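Local coordinates for protein putative enoyl-CoA hydratase (Thermus thermophilus, PDB 1UIY) that probably catalyses the reversible hydration of (2E)-enoyl-CoA thioesters to (3S)-3-hydroxyacyl-CoA in fatty acid breakdown, working as a hexamer built from two trimers, at residues M1-E5 with V12-D16; R19-S24 with A55-D61; F87-Y91 with G111-C116; P104-A110 with A125-E131; L118-E124 with V175-P181. All blocks are in the same frame, centred on the assembly; numbering follows the deposited sequence.

Contact 1: M1-E5 with V12-D16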
# COMPACT_ATOMS: atom_id res chain seq x y z
N MSE A 1 5.80 -34.78 15.07
CA MSE A 1 4.89 -35.29 16.12
C MSE A 1 3.44 -34.91 15.87
O MSE A 1 2.84 -34.15 16.63
CB MSE A 1 5.35 -34.82 17.51
CG MSE A 1 6.10 -33.49 17.54
SE MSE A 1 7.93 -33.58 16.84
CE MSE A 1 8.61 -35.03 17.92
N VAL A 2 2.88 -35.45 14.79
CA VAL A 2 1.50 -35.21 14.42
C VAL A 2 0.93 -36.46 13.75
O VAL A 2 1.66 -37.19 13.08
CB VAL A 2 1.36 -34.02 13.44
CG1 VAL A 2 1.65 -32.72 14.15
CG2 VAL A 2 2.30 -34.21 12.27
N GLN A 3 -0.36 -36.70 13.94
CA GLN A 3 -1.02 -37.86 13.36
C GLN A 3 -1.96 -37.36 12.26
O GLN A 3 -2.67 -36.37 12.44
CB GLN A 3 -1.81 -38.60 14.45
CG GLN A 3 -1.00 -38.81 15.73
CD GLN A 3 -1.82 -39.38 16.88
OE1 GLN A 3 -2.86 -38.83 17.25
NE2 GLN A 3 -1.34 -40.47 17.46
N VAL A 4 -1.97 -38.05 11.13
CA VAL A 4 -2.80 -37.64 10.01
C VAL A 4 -3.78 -38.70 9.52
O VAL A 4 -3.38 -39.77 9.07
CB VAL A 4 -1.93 -37.22 8.81
CG1 VAL A 4 -2.81 -36.77 7.65
CG2 VAL A 4 -0.98 -36.11 9.23
N GLU A 5 -5.07 -38.38 9.59
CA GLU A 5 -6.10 -39.30 9.11
C GLU A 5 -6.56 -38.81 7.75
O GLU A 5 -7.44 -37.95 7.65
CB GLU A 5 -7.29 -39.32 10.07
CG GLU A 5 -6.92 -39.65 11.50
CD GLU A 5 -8.13 -39.96 12.35
OE1 GLU A 5 -9.13 -39.22 12.27
OE2 GLU A 5 -8.08 -40.95 13.12
N VAL A 12 -5.47 -33.47 11.09
CA VAL A 12 -4.13 -33.51 11.65
C VAL A 12 -4.18 -33.24 13.14
O VAL A 12 -4.76 -32.25 13.59
CB VAL A 12 -3.20 -32.49 10.98
CG1 VAL A 12 -1.90 -32.40 11.75
CG2 VAL A 12 -2.91 -32.91 9.56
N PHE A 13 -3.57 -34.14 13.91
CA PHE A 13 -3.54 -34.02 15.36
C PHE A 13 -2.15 -33.66 15.86
O PHE A 13 -1.16 -34.28 15.48
CB PHE A 13 -3.97 -35.33 16.02
CG PHE A 13 -5.25 -35.89 15.49
CD1 PHE A 13 -5.29 -36.47 14.22
CD2 PHE A 13 -6.40 -35.90 16.27
CE1 PHE A 13 -6.47 -37.05 13.74
CE2 PHE A 13 -7.59 -36.46 15.80
CZ PHE A 13 -7.62 -37.04 14.54
N LEU A 14 -2.09 -32.65 16.72
CA LEU A 14 -0.82 -32.23 17.32
C LEU A 14 -0.57 -33.29 18.39
O LEU A 14 -1.27 -33.32 19.41
CB LEU A 14 -0.96 -30.84 17.94
CG LEU A 14 -0.91 -29.60 17.04
CD1 LEU A 14 -1.74 -29.80 15.78
CD2 LEU A 14 -1.42 -28.41 17.82
N ASN A 15 0.42 -34.15 18.17
CA ASN A 15 0.70 -35.23 19.11
C ASN A 15 1.79 -34.98 20.14
O ASN A 15 2.96 -35.29 19.92
CB ASN A 15 1.00 -36.50 18.34
CG ASN A 15 0.49 -37.73 19.03
OD1 ASN A 15 0.60 -38.84 18.52
ND2 ASN A 15 -0.08 -37.54 20.22
N ASP A 16 1.40 -34.43 21.28
CA ASP A 16 2.31 -34.15 22.38
C ASP A 16 1.44 -33.82 23.59
O ASP A 16 1.75 -32.93 24.37
CB ASP A 16 3.19 -32.95 22.03
CG ASP A 16 4.48 -32.91 22.83
OD1 ASP A 16 4.50 -33.49 23.93
OD2 ASP A 16 5.46 -32.29 22.36
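Gln3 and Phe13 make the central pair of an antiparallel beta hairpin. Gln3 N donates to Phe13 O at 3.0 Å, and Phe13 N returns a bond of 2.8 Å to Gln3 O. A third backbone bond, from Asn15 N to Met1 O (2.9 Å), continues the pairing toward the chain terminus. The axes of strands 2-5 and 12-14 run 162° apart, and the non-hydrogen-bonded pairs Val2-Leu14 and Val4-Val12 flank the central one.

Apolar contacts gather on the sheet face that carries these four residues. Val4 and Val12 lie side by side and point the same way, CG2 of Val4 being 3.8 Å from CG2 of Val12. CG1 of Val12 turns instead to CB of Val2, 4.0 Å away.

The face with Gln3 and Phe13 is aromatic and polar. Glu5 reaches the rim of the Phe13 ring from the strand end: with CG beside its backbone N (chi1 -55°) and an extended chain beyond, it carries OE1 to the ring edge, 3.5 Å from CZ. Carboxylate and ring planes stand 83° apart. Gln3 OE1 accepts from Arg52 NE, while Arg52 also makes a cation-pi contact with Phe13.

Strand 2-5 forms one border of the six-stranded sheet. Strand 9-14 in turn bonds to strand 46-51 on its other side, and helix 25-40 packs beneath, with Leu38 touching Val4 and Val12 and Met27 touching Leu14.

Contact 2: R19-S24 with A55-D61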
# COMPACT_ATOMS: atom_id res chain seq x y z
N ARG A 19 2.70 -32.62 27.17
CA ARG A 19 3.49 -31.39 27.11
C ARG A 19 2.51 -30.26 26.74
O ARG A 19 2.79 -29.08 26.94
CB ARG A 19 4.57 -31.55 26.04
CG ARG A 19 5.77 -30.64 26.19
CD ARG A 19 6.85 -31.10 25.22
NE ARG A 19 7.94 -30.15 25.06
CZ ARG A 19 8.92 -30.28 24.16
NH1 ARG A 19 8.93 -31.34 23.36
NH2 ARG A 19 9.87 -29.37 24.07
N ARG A 20 1.35 -30.68 26.22
CA ARG A 20 0.25 -29.80 25.80
C ARG A 20 0.36 -29.21 24.39
O ARG A 20 -0.16 -28.13 24.11
CB ARG A 20 0.01 -28.70 26.84
CG ARG A 20 -0.44 -29.23 28.19
CD ARG A 20 -1.60 -28.44 28.76
NE ARG A 20 -1.23 -27.06 29.06
CZ ARG A 20 -2.10 -26.11 29.41
NH1 ARG A 20 -1.67 -24.87 29.65
NH2 ARG A 20 -3.40 -26.39 29.50
N ASN A 21 1.05 -29.94 23.52
CA ASN A 21 1.22 -29.55 22.12
C ASN A 21 1.93 -28.21 21.89
O ASN A 21 1.35 -27.29 21.31
CB ASN A 21 -0.14 -29.55 21.42
CG ASN A 21 -0.85 -30.90 21.54
OD1 ASN A 21 -1.97 -31.07 21.06
ND2 ASN A 21 -0.19 -31.86 22.17
N PRO A 22 3.18 -28.08 22.35
CA PRO A 22 3.95 -26.84 22.17
C PRO A 22 4.39 -26.69 20.72
O PRO A 22 4.74 -27.68 20.07
CB PRO A 22 5.14 -27.03 23.11
CG PRO A 22 4.61 -27.93 24.16
CD PRO A 22 3.84 -28.94 23.34
N LEU A 23 4.39 -25.46 20.21
CA LEU A 23 4.81 -25.23 18.83
C LEU A 23 6.33 -25.20 18.72
O LEU A 23 6.92 -24.28 18.15
CB LEU A 23 4.23 -23.92 18.30
CG LEU A 23 2.71 -23.86 18.13
CD1 LEU A 23 2.34 -22.59 17.39
CD2 LEU A 23 2.23 -25.08 17.35
N SER A 24 6.97 -26.22 19.29
CA SER A 24 8.41 -26.32 19.26
C SER A 24 8.86 -26.45 17.81
O SER A 24 8.09 -26.86 16.94
CB SER A 24 8.87 -27.57 20.01
OG SER A 24 8.63 -28.73 19.23
N ALA A 55 -5.87 -29.92 25.53
CA ALA A 55 -5.76 -28.65 24.83
C ALA A 55 -5.57 -28.76 23.33
O ALA A 55 -5.45 -29.85 22.77
CB ALA A 55 -4.62 -27.84 25.43
N PHE A 56 -5.56 -27.60 22.68
CA PHE A 56 -5.35 -27.50 21.24
C PHE A 56 -3.85 -27.25 21.09
O PHE A 56 -3.14 -27.96 20.37
CB PHE A 56 -6.14 -26.33 20.65
CG PHE A 56 -5.85 -26.07 19.20
CD1 PHE A 56 -6.50 -26.79 18.20
CD2 PHE A 56 -4.90 -25.12 18.82
CE1 PHE A 56 -6.21 -26.58 16.86
CE2 PHE A 56 -4.60 -24.90 17.49
CZ PHE A 56 -5.26 -25.63 16.50
N SER A 57 -3.37 -26.22 21.78
CA SER A 57 -1.96 -25.85 21.77
C SER A 57 -1.75 -24.73 22.77
O SER A 57 -2.13 -23.58 22.54
CB SER A 57 -1.52 -25.40 20.38
OG SER A 57 -0.13 -25.18 20.35
N ALA A 58 -1.13 -25.08 23.90
CA ALA A 58 -0.88 -24.13 24.97
C ALA A 58 -0.01 -24.76 26.03
O ALA A 58 -0.52 -25.35 26.98
CB ALA A 58 -2.21 -23.70 25.59
N GLY A 59 1.31 -24.65 25.89
CA GLY A 59 2.19 -25.23 26.89
C GLY A 59 3.61 -24.70 26.84
O GLY A 59 4.40 -25.11 25.99
N ALA A 60 3.94 -23.80 27.76
CA ALA A 60 5.27 -23.23 27.80
C ALA A 60 6.35 -24.27 27.55
O ALA A 60 6.47 -25.24 28.28
CB ALA A 60 5.51 -22.56 29.16
N ASP A 61 7.12 -24.07 26.49
CA ASP A 61 8.20 -25.00 26.17
C ASP A 61 9.39 -24.58 27.02
O ASP A 61 10.24 -23.80 26.57
CB ASP A 61 8.55 -24.91 24.69
CG ASP A 61 9.62 -25.91 24.29
OD1 ASP A 61 10.74 -25.85 24.84
OD2 ASP A 61 9.34 -26.76 23.42
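Arg19 and Asp61 join two loops of the crotonase fold, each of which runs from a strand into a helix and ends on an N-cap residue, Ser24 in one and Asp61 in the other. The salt bridge is formed by Arg19 NH2 and Asp61 OD2 at 2.7 Å. Guanidinium and carboxylate are turned 52° apart, so the two groups do not meet as a flat, two-pronged pair. An extended Arg19 chain spans the gap, while Asp61 OD1 makes a weak bond to Phe64 N in the helix it caps.

Arg20 approaches differently. Its chain bends at chi2 and chi3 and lays one guanidinium face over Ala58 O, a position too far from the N-H directions for a hydrogen bond. The backbones do bond here: Ala58 N points at Arg20 O (3.2 Å) with an N-H...O angle of 176°. Pro22 covers the next residue, its CG 3.4 Å from Gly59 O.

Segment 55-61 has the Phe-Ser-Ala-Gly-Ala-Asp sequence that in crotonases usually supplies one N-H of the oxyanion hole, probably here too. Ser57 OG, held anti to its own backbone N (chi1 -174°), donates to Asn21 O at 2.8 Å, almost in line with the carbonyl bond.

Contact 3: F87-Y91 with G111-C116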
# COMPACT_ATOMS: atom_id res chain seq x y z
N PHE A 87 3.29 -20.25 10.27
CA PHE A 87 2.09 -19.41 10.26
C PHE A 87 1.70 -19.11 8.82
O PHE A 87 0.57 -19.35 8.40
CB PHE A 87 2.37 -18.09 10.97
CG PHE A 87 2.22 -18.16 12.45
CD1 PHE A 87 1.15 -17.53 13.07
CD2 PHE A 87 3.13 -18.87 13.23
CE1 PHE A 87 0.98 -17.60 14.46
CE2 PHE A 87 2.97 -18.95 14.62
CZ PHE A 87 1.90 -18.31 15.23
N HIS A 88 2.65 -18.59 8.06
CA HIS A 88 2.38 -18.25 6.68
C HIS A 88 1.87 -19.45 5.89
O HIS A 88 0.85 -19.36 5.21
CB HIS A 88 3.62 -17.69 6.02
CG HIS A 88 3.41 -17.23 4.62
ND1 HIS A 88 3.47 -18.08 3.54
CD2 HIS A 88 3.13 -16.01 4.12
CE1 HIS A 88 3.25 -17.40 2.43
NE2 HIS A 88 3.03 -16.14 2.75
N ARG A 89 2.58 -20.56 5.99
CA ARG A 89 2.17 -21.76 5.28
C ARG A 89 0.72 -22.13 5.58
O ARG A 89 -0.02 -22.53 4.68
CB ARG A 89 3.08 -22.93 5.63
CG ARG A 89 2.67 -24.25 5.02
CD ARG A 89 2.42 -24.15 3.52
NE ARG A 89 2.40 -25.47 2.91
CZ ARG A 89 1.94 -25.75 1.70
NH1 ARG A 89 1.45 -24.80 0.92
NH2 ARG A 89 1.97 -27.01 1.27
N VAL A 90 0.32 -21.98 6.83
CA VAL A 90 -1.04 -22.31 7.25
C VAL A 90 -2.03 -21.28 6.73
O VAL A 90 -3.04 -21.63 6.12
CB VAL A 90 -1.14 -22.37 8.79
CG1 VAL A 90 -2.51 -22.86 9.21
CG2 VAL A 90 -0.07 -23.29 9.33
N TYR A 91 -1.73 -20.01 6.96
CA TYR A 91 -2.61 -18.93 6.50
C TYR A 91 -2.72 -18.92 4.98
O TYR A 91 -3.73 -18.52 4.41
CB TYR A 91 -2.06 -17.59 7.01
CG TYR A 91 -3.04 -16.44 6.97
CD1 TYR A 91 -2.94 -15.42 6.01
CD2 TYR A 91 -4.09 -16.37 7.89
CE1 TYR A 91 -3.85 -14.37 5.98
CE2 TYR A 91 -5.00 -15.32 7.86
CZ TYR A 91 -4.88 -14.33 6.91
OH TYR A 91 -5.82 -13.32 6.87
N GLY A 111 -2.23 -18.31 17.85
CA GLY A 111 -1.99 -17.77 16.53
C GLY A 111 -2.17 -18.89 15.52
O GLY A 111 -2.79 -18.70 14.48
N LEU A 112 -1.65 -20.06 15.83
CA LEU A 112 -1.76 -21.20 14.93
C LEU A 112 -3.23 -21.42 14.61
O LEU A 112 -3.60 -21.71 13.47
CB LEU A 112 -1.18 -22.45 15.58
CG LEU A 112 -0.76 -23.62 14.68
CD1 LEU A 112 -1.45 -24.89 15.18
CD2 LEU A 112 -1.08 -23.34 13.21
N ALA A 113 -4.06 -21.29 15.63
CA ALA A 113 -5.48 -21.49 15.43
C ALA A 113 -6.04 -20.38 14.57
O ALA A 113 -6.84 -20.64 13.66
CB ALA A 113 -6.19 -21.52 16.77
N LEU A 114 -5.62 -19.15 14.84
CA LEU A 114 -6.11 -18.00 14.08
C LEU A 114 -5.70 -18.06 12.62
O LEU A 114 -6.39 -17.54 11.75
CB LEU A 114 -5.60 -16.70 14.70
CG LEU A 114 -6.31 -15.43 14.19
CD1 LEU A 114 -7.73 -15.37 14.73
CD2 LEU A 114 -5.53 -14.20 14.63
N ALA A 115 -4.57 -18.69 12.35
CA ALA A 115 -4.07 -18.80 10.99
C ALA A 115 -4.92 -19.70 10.11
O ALA A 115 -4.72 -19.76 8.90
CB ALA A 115 -2.63 -19.27 11.00
N CYS A 116 -5.87 -20.42 10.69
CA CYS A 116 -6.72 -21.29 9.89
C CYS A 116 -7.85 -20.51 9.24
O CYS A 116 -8.24 -19.45 9.73
CB CYS A 116 -7.32 -22.41 10.76
SG CYS A 116 -6.22 -23.83 11.04
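Val90 faces Ala115 in the tight centre of this contact, where helix 73-92 meets segment 111-116, which holds the C-terminal part of helix 108-114. Both lie in the buried core of the crotonase-fold chain, helix 108-114 following the glycine-rich turn near the active site. The two methyl branches of Val90 divide the work. CG1, set anti to the backbone N (chi1 -174°), lies 4.0 Å from Ala115 CB and also touches Cys116 SG at 4.2 Å. CG2 turns to Leu112 and meets CD2 at 4.0 Å, the two side chains crossing at about a right angle.

Next to it the backbones come close. Tyr91 CA directs its hydrogen at Ala115 O, a CA-H...O contact of 3.3 Å with an angle of 142° at the hydrogen. The Tyr91 ring continues along the same residue, with Ala115 CA at its edge and in its plane. At the other end Phe87 fits against a residue that has no side chain: CE1 of its ring lies 3.6 Å from Gly111 C.

The looser flank of helix 73-92 is turned the other way, where His88 and Arg89 are partly exposed. These side chains find polar partners: His88 NE2 bonds to Glu219 of a second subunit, and Arg89 forms a salt bridge with Glu39.

Across the interface itself no conventional hydrogen bond is found, and every touching residue is buried. The contact is therefore held mainly by apolar packing, with one CA-H...O contact, whereas directional bonding lies at the margins, as where Lys152 of a third subunit reaches Leu114 O and Cys116 O; its positive charge probably suits these main-chain carbonyl oxygens.

Contact 4: P104-A110 with A125-E131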
# COMPACT_ATOMS: atom_id res chain seq x y z
N PRO A 104 -7.66 -25.45 25.38
CA PRO A 104 -6.97 -24.16 25.42
C PRO A 104 -5.97 -23.94 24.29
O PRO A 104 -5.31 -24.87 23.83
CB PRO A 104 -6.28 -24.20 26.79
CG PRO A 104 -7.21 -25.03 27.61
CD PRO A 104 -7.54 -26.16 26.66
N ALA A 105 -5.88 -22.69 23.85
CA ALA A 105 -4.95 -22.28 22.80
C ALA A 105 -4.36 -20.97 23.30
O ALA A 105 -5.05 -19.94 23.33
CB ALA A 105 -5.68 -22.07 21.47
N VAL A 106 -3.10 -21.00 23.71
CA VAL A 106 -2.46 -19.83 24.26
C VAL A 106 -1.14 -19.49 23.57
O VAL A 106 -0.30 -20.37 23.36
CB VAL A 106 -2.19 -20.01 25.76
CG1 VAL A 106 -1.50 -18.78 26.32
CG2 VAL A 106 -3.48 -20.26 26.48
N ALA A 107 -0.98 -18.21 23.24
CA ALA A 107 0.20 -17.71 22.56
C ALA A 107 0.35 -18.46 21.24
O ALA A 107 -0.61 -18.59 20.49
CB ALA A 107 1.44 -17.91 23.44
N GLY A 108 1.55 -18.96 20.96
CA GLY A 108 1.79 -19.69 19.73
C GLY A 108 0.58 -20.41 19.17
O GLY A 108 0.13 -20.12 18.06
N GLY A 109 0.04 -21.35 19.93
CA GLY A 109 -1.11 -22.10 19.47
C GLY A 109 -2.28 -21.20 19.11
O GLY A 109 -2.98 -21.47 18.13
N ALA A 110 -2.50 -20.15 19.89
CA ALA A 110 -3.60 -19.22 19.63
C ALA A 110 -3.46 -18.63 18.23
O ALA A 110 -4.44 -18.45 17.51
CB ALA A 110 -3.62 -18.11 20.67
N ALA A 125 -13.47 -24.14 25.86
CA ALA A 125 -12.08 -23.80 25.60
C ALA A 125 -11.78 -22.34 25.85
O ALA A 125 -12.69 -21.52 26.01
CB ALA A 125 -11.74 -24.16 24.16
N ARG A 126 -10.49 -22.03 25.92
CA ARG A 126 -10.03 -20.66 26.12
C ARG A 126 -8.99 -20.33 25.05
O ARG A 126 -8.36 -21.22 24.46
CB ARG A 126 -9.43 -20.47 27.51
CG ARG A 126 -10.48 -20.30 28.59
CD ARG A 126 -10.11 -19.17 29.54
NE ARG A 126 -11.22 -18.76 30.39
CZ ARG A 126 -11.22 -17.68 31.16
NH1 ARG A 126 -10.16 -16.88 31.19
NH2 ARG A 126 -12.28 -17.38 31.91
N LEU A 127 -8.81 -19.03 24.79
CA LEU A 127 -7.87 -18.57 23.78
C LEU A 127 -7.27 -17.26 24.26
O LEU A 127 -7.96 -16.43 24.85
CB LEU A 127 -8.62 -18.34 22.47
CG LEU A 127 -7.88 -17.88 21.22
CD1 LEU A 127 -6.97 -18.99 20.72
CD2 LEU A 127 -8.90 -17.51 20.16
N GLY A 128 -5.98 -17.07 24.01
CA GLY A 128 -5.33 -15.85 24.44
C GLY A 128 -3.89 -15.70 24.01
O GLY A 128 -3.15 -16.67 23.89
N TYR A 129 -3.49 -14.45 23.80
CA TYR A 129 -2.13 -14.14 23.39
C TYR A 129 -1.44 -13.49 24.58
O TYR A 129 -1.57 -12.30 24.81
CB TYR A 129 -2.16 -13.22 22.17
CG TYR A 129 -3.08 -13.75 21.10
CD1 TYR A 129 -4.44 -13.42 21.08
CD2 TYR A 129 -2.61 -14.64 20.14
CE1 TYR A 129 -5.31 -13.97 20.13
CE2 TYR A 129 -3.47 -15.21 19.19
CZ TYR A 129 -4.82 -14.87 19.19
OH TYR A 129 -5.67 -15.46 18.28
N THR A 130 -0.69 -14.31 25.31
CA THR A 130 -0.02 -13.88 26.53
C THR A 130 1.41 -13.35 26.44
O THR A 130 2.00 -12.99 27.45
CB THR A 130 -0.03 -15.03 27.55
OG1 THR A 130 0.60 -16.18 26.96
CG2 THR A 130 -1.46 -15.41 27.91
N GLU A 131 1.98 -13.30 25.23
CA GLU A 131 3.34 -12.84 25.05
C GLU A 131 3.78 -11.67 25.95
O GLU A 131 4.79 -11.77 26.66
CB GLU A 131 3.57 -12.47 23.58
CG GLU A 131 3.62 -13.66 22.62
CD GLU A 131 2.27 -14.34 22.41
OE1 GLU A 131 2.23 -15.36 21.70
OE2 GLU A 131 1.25 -13.85 22.94
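Ala110 CB meets two side chains of segment 125-131, Leu127 and Tyr129. The CD1 branch of Leu127 passes alongside Ala105 and Ala110, 3.4 Å from Ala105 CB and 3.5 Å from Ala110 CB. Tyr129 leaves the backbone pointing away, but with CG beside its backbone N (chi1 -50°) the ring swings back, so that CE2 comes within 3.3 Å of Ala110 CB. Its hydroxyl gives Ala110 O a weak hydrogen bond.

On the side of Val106, Thr130 crosses it at about a right angle, with Thr130 OG1 3.4 Å from Val106 CG1. Arg126 sends its charged end elsewhere, to a salt bridge with Glu165.

Backbone pairing sets the register. Strands 105-106 and 126-128 are parallel; Ala105 N bonds to Arg126 O, Gly128 N to Ala105 O (3.1 Å), and Ala107 N to Gly128 O (2.7 Å). Past the last of these, Ala107 adopts a positive phi of 58°, which breaks the strand and turns the chain into helix 108-114.

Glu131, inferred to be an active-site residue, is bent at chi2 (71°), and the bend folds its carboxylate back toward that turn, OE1 lying 3.2 Å from Ala107 CB. Phe136 and Ala138 also touch its side chain, and a glycerol lies close by. A glycine-rich turn at a helix N-terminus, facing an acidic residue, is characteristic of the crotonase active site, where such a turn usually helps to form the oxyanion hole.

Contact 5: L118-E124 with V175-P181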
# COMPACT_ATOMS: atom_id res chain seq x y z
N LEU A 118 -11.09 -21.18 8.99
CA LEU A 118 -12.24 -21.10 9.88
C LEU A 118 -11.87 -21.75 11.21
O LEU A 118 -10.94 -22.56 11.27
CB LEU A 118 -13.42 -21.83 9.25
CG LEU A 118 -13.83 -21.32 7.87
CD1 LEU A 118 -14.63 -22.37 7.15
CD2 LEU A 118 -14.62 -20.04 8.01
N VAL A 119 -12.59 -21.39 12.26
CA VAL A 119 -12.30 -21.93 13.58
C VAL A 119 -13.55 -22.37 14.32
O VAL A 119 -14.53 -21.63 14.39
CB VAL A 119 -11.60 -20.89 14.49
CG1 VAL A 119 -11.29 -21.50 15.84
CG2 VAL A 119 -10.32 -20.37 13.82
N VAL A 120 -13.51 -23.59 14.85
CA VAL A 120 -14.62 -24.10 15.64
C VAL A 120 -14.01 -24.34 17.01
O VAL A 120 -13.07 -25.12 17.16
CB VAL A 120 -15.16 -25.42 15.08
CG1 VAL A 120 -16.36 -25.86 15.90
CG2 VAL A 120 -15.56 -25.25 13.63
N MSE A 121 -14.54 -23.65 18.01
CA MSE A 121 -14.02 -23.74 19.36
C MSE A 121 -14.94 -24.46 20.35
O MSE A 121 -16.17 -24.33 20.29
CB MSE A 121 -13.70 -22.33 19.87
CG MSE A 121 -13.13 -22.26 21.26
SE MSE A 121 -12.68 -20.46 21.79
CE MSE A 121 -10.80 -20.72 22.10
N ASP A 122 -14.32 -25.24 21.24
CA ASP A 122 -15.04 -25.98 22.27
C ASP A 122 -15.70 -24.97 23.19
O ASP A 122 -15.06 -24.02 23.65
CB ASP A 122 -14.05 -26.85 23.06
CG ASP A 122 -14.74 -27.78 24.05
OD1 ASP A 122 -15.38 -28.77 23.61
OD2 ASP A 122 -14.64 -27.52 25.27
N GLU A 123 -16.98 -25.18 23.47
CA GLU A 123 -17.74 -24.28 24.33
C GLU A 123 -17.07 -24.04 25.67
O GLU A 123 -17.45 -23.12 26.39
CB GLU A 123 -19.14 -24.87 24.55
CG GLU A 123 -19.98 -24.18 25.60
CD GLU A 123 -21.36 -24.80 25.71
OE1 GLU A 123 -22.16 -24.64 24.75
OE2 GLU A 123 -21.65 -25.45 26.73
N GLU A 124 -16.07 -24.85 26.00
CA GLU A 124 -15.36 -24.71 27.27
C GLU A 124 -13.89 -24.33 27.10
O GLU A 124 -13.16 -24.23 28.08
CB GLU A 124 -15.45 -26.01 28.07
CG GLU A 124 -16.86 -26.49 28.34
CD GLU A 124 -16.93 -27.49 29.48
OE1 GLU A 124 -18.02 -28.02 29.75
OE2 GLU A 124 -15.87 -27.73 30.12
N VAL A 175 -13.46 -16.65 16.23
CA VAL A 175 -13.91 -17.99 15.85
C VAL A 175 -15.25 -17.92 15.12
O VAL A 175 -16.06 -17.03 15.38
CB VAL A 175 -14.05 -18.91 17.08
CG1 VAL A 175 -12.69 -19.11 17.72
CG2 VAL A 175 -15.02 -18.31 18.09
N ASN A 176 -15.49 -18.86 14.21
CA ASN A 176 -16.74 -18.85 13.46
C ASN A 176 -17.89 -19.52 14.18
O ASN A 176 -19.00 -18.99 14.22
CB ASN A 176 -16.56 -19.51 12.09
CG ASN A 176 -15.54 -18.81 11.22
OD1 ASN A 176 -14.33 -18.99 11.38
ND2 ASN A 176 -16.02 -17.98 10.31
N ARG A 177 -17.62 -20.69 14.76
CA ARG A 177 -18.65 -21.46 15.48
C ARG A 177 -18.22 -22.00 16.82
O ARG A 177 -17.03 -22.19 17.07
CB ARG A 177 -19.14 -22.63 14.62
CG ARG A 177 -20.36 -22.30 13.79
CD ARG A 177 -20.04 -22.22 12.31
NE ARG A 177 -20.64 -21.03 11.72
CZ ARG A 177 -20.74 -20.81 10.42
NH1 ARG A 177 -20.28 -21.71 9.55
NH2 ARG A 177 -21.30 -19.70 9.98
N ILE A 178 -19.21 -22.26 17.67
CA ILE A 178 -18.97 -22.82 19.00
C ILE A 178 -19.69 -24.15 19.13
O ILE A 178 -20.91 -24.21 19.03
CB ILE A 178 -19.50 -21.91 20.10
CG1 ILE A 178 -18.86 -20.53 20.01
CG2 ILE A 178 -19.21 -22.53 21.45
CD1 ILE A 178 -19.42 -19.54 20.99
N ALA A 179 -18.93 -25.22 19.34
CA ALA A 179 -19.51 -26.55 19.48
C ALA A 179 -19.77 -26.83 20.95
O ALA A 179 -18.99 -26.42 21.81
CB ALA A 179 -18.57 -27.60 18.91
N PRO A 180 -20.87 -27.53 21.25
CA PRO A 180 -21.18 -27.85 22.65
C PRO A 180 -20.02 -28.65 23.24
O PRO A 180 -19.38 -29.43 22.54
CB PRO A 180 -22.46 -28.66 22.54
CG PRO A 180 -22.30 -29.35 21.20
CD PRO A 180 -21.79 -28.23 20.34
N PRO A 181 -19.73 -28.46 24.54
CA PRO A 181 -18.63 -29.20 25.16
C PRO A 181 -18.63 -30.66 24.76
O PRO A 181 -19.56 -31.40 25.10
CB PRO A 181 -18.86 -28.99 26.66
CG PRO A 181 -20.35 -28.79 26.74
CD PRO A 181 -20.62 -27.89 25.57
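Val119 O is gripped by two successive backbone donors of segment 175-181: Asn176 N at 2.9 Å and Arg177 N at 3.3 Å. Both approach in the carbonyl plane, the second with an almost straight N-H...O angle of 172°. The turned backbone of Asn176, just before strand 177-179 begins, brings its own N and that of Arg177 to the same oxygen. Its side chain returns to the same residue: OD1 accepts from Val119 N at 3.1 Å, tilted 23° from the amide plane, and takes the place of a main-chain carbonyl. ND2 of Asn176 bonds to Lys152 O of a third subunit, which fixes the amide's rotation.

From there the strands pair in parallel. Met121 N bonds to Arg177 O (3.0 Å), Ala179 N to Met121 O, and Glu123 N to Ala179 O (2.9 Å), the axes of the short segments diverging by 33°.

Val119 and Val175 touch through their CG1 methyls, and CG1 of Val175 also lies 4.0 Å from Met121 CB. On the face that carries Val120 and Ala179, Val120 CG1 reaches Ala179 CB at 4.1 Å. Near the exposed end, Glu124 crosses Pro181 at about a right angle, with CG 3.6 Å from Pro181 CB.

Arg177 forms a salt bridge with Asp156 of the third subunit. Strand 177-179 is, within this chain, the outermost strand of the large sheet on this side, and strand 97-101 borders strand 118-122 on the other. Helix 184-197 covers Val120, Arg177 and Ala179, and helix 166-172 covers Met121, Val175 and Ile178.

Overall arrangement
From the N terminus, contact 1 closes the short hairpin at one border of the large sheet, and contact 2 follows in series, bringing together the loops that lead into helices 25-40 and 62-68. The two touch where Asp16 O meets Asn21 N. Contact 3 then ties helix 73-92 to helix 108-114. Contact 4, pairing strands 105-106 and 126-128 of the small sheet, crosses it, because 104-110 lies between the segments of contact 3 and 125-131 beyond them, and contact 5 crosses contact 4, closing a long excursion to the far border of the large sheet. Contacts 2 and 4 meet through Ser57 and Val106 beside the probable active site, while contacts 3 and 5 both reach a third subunit.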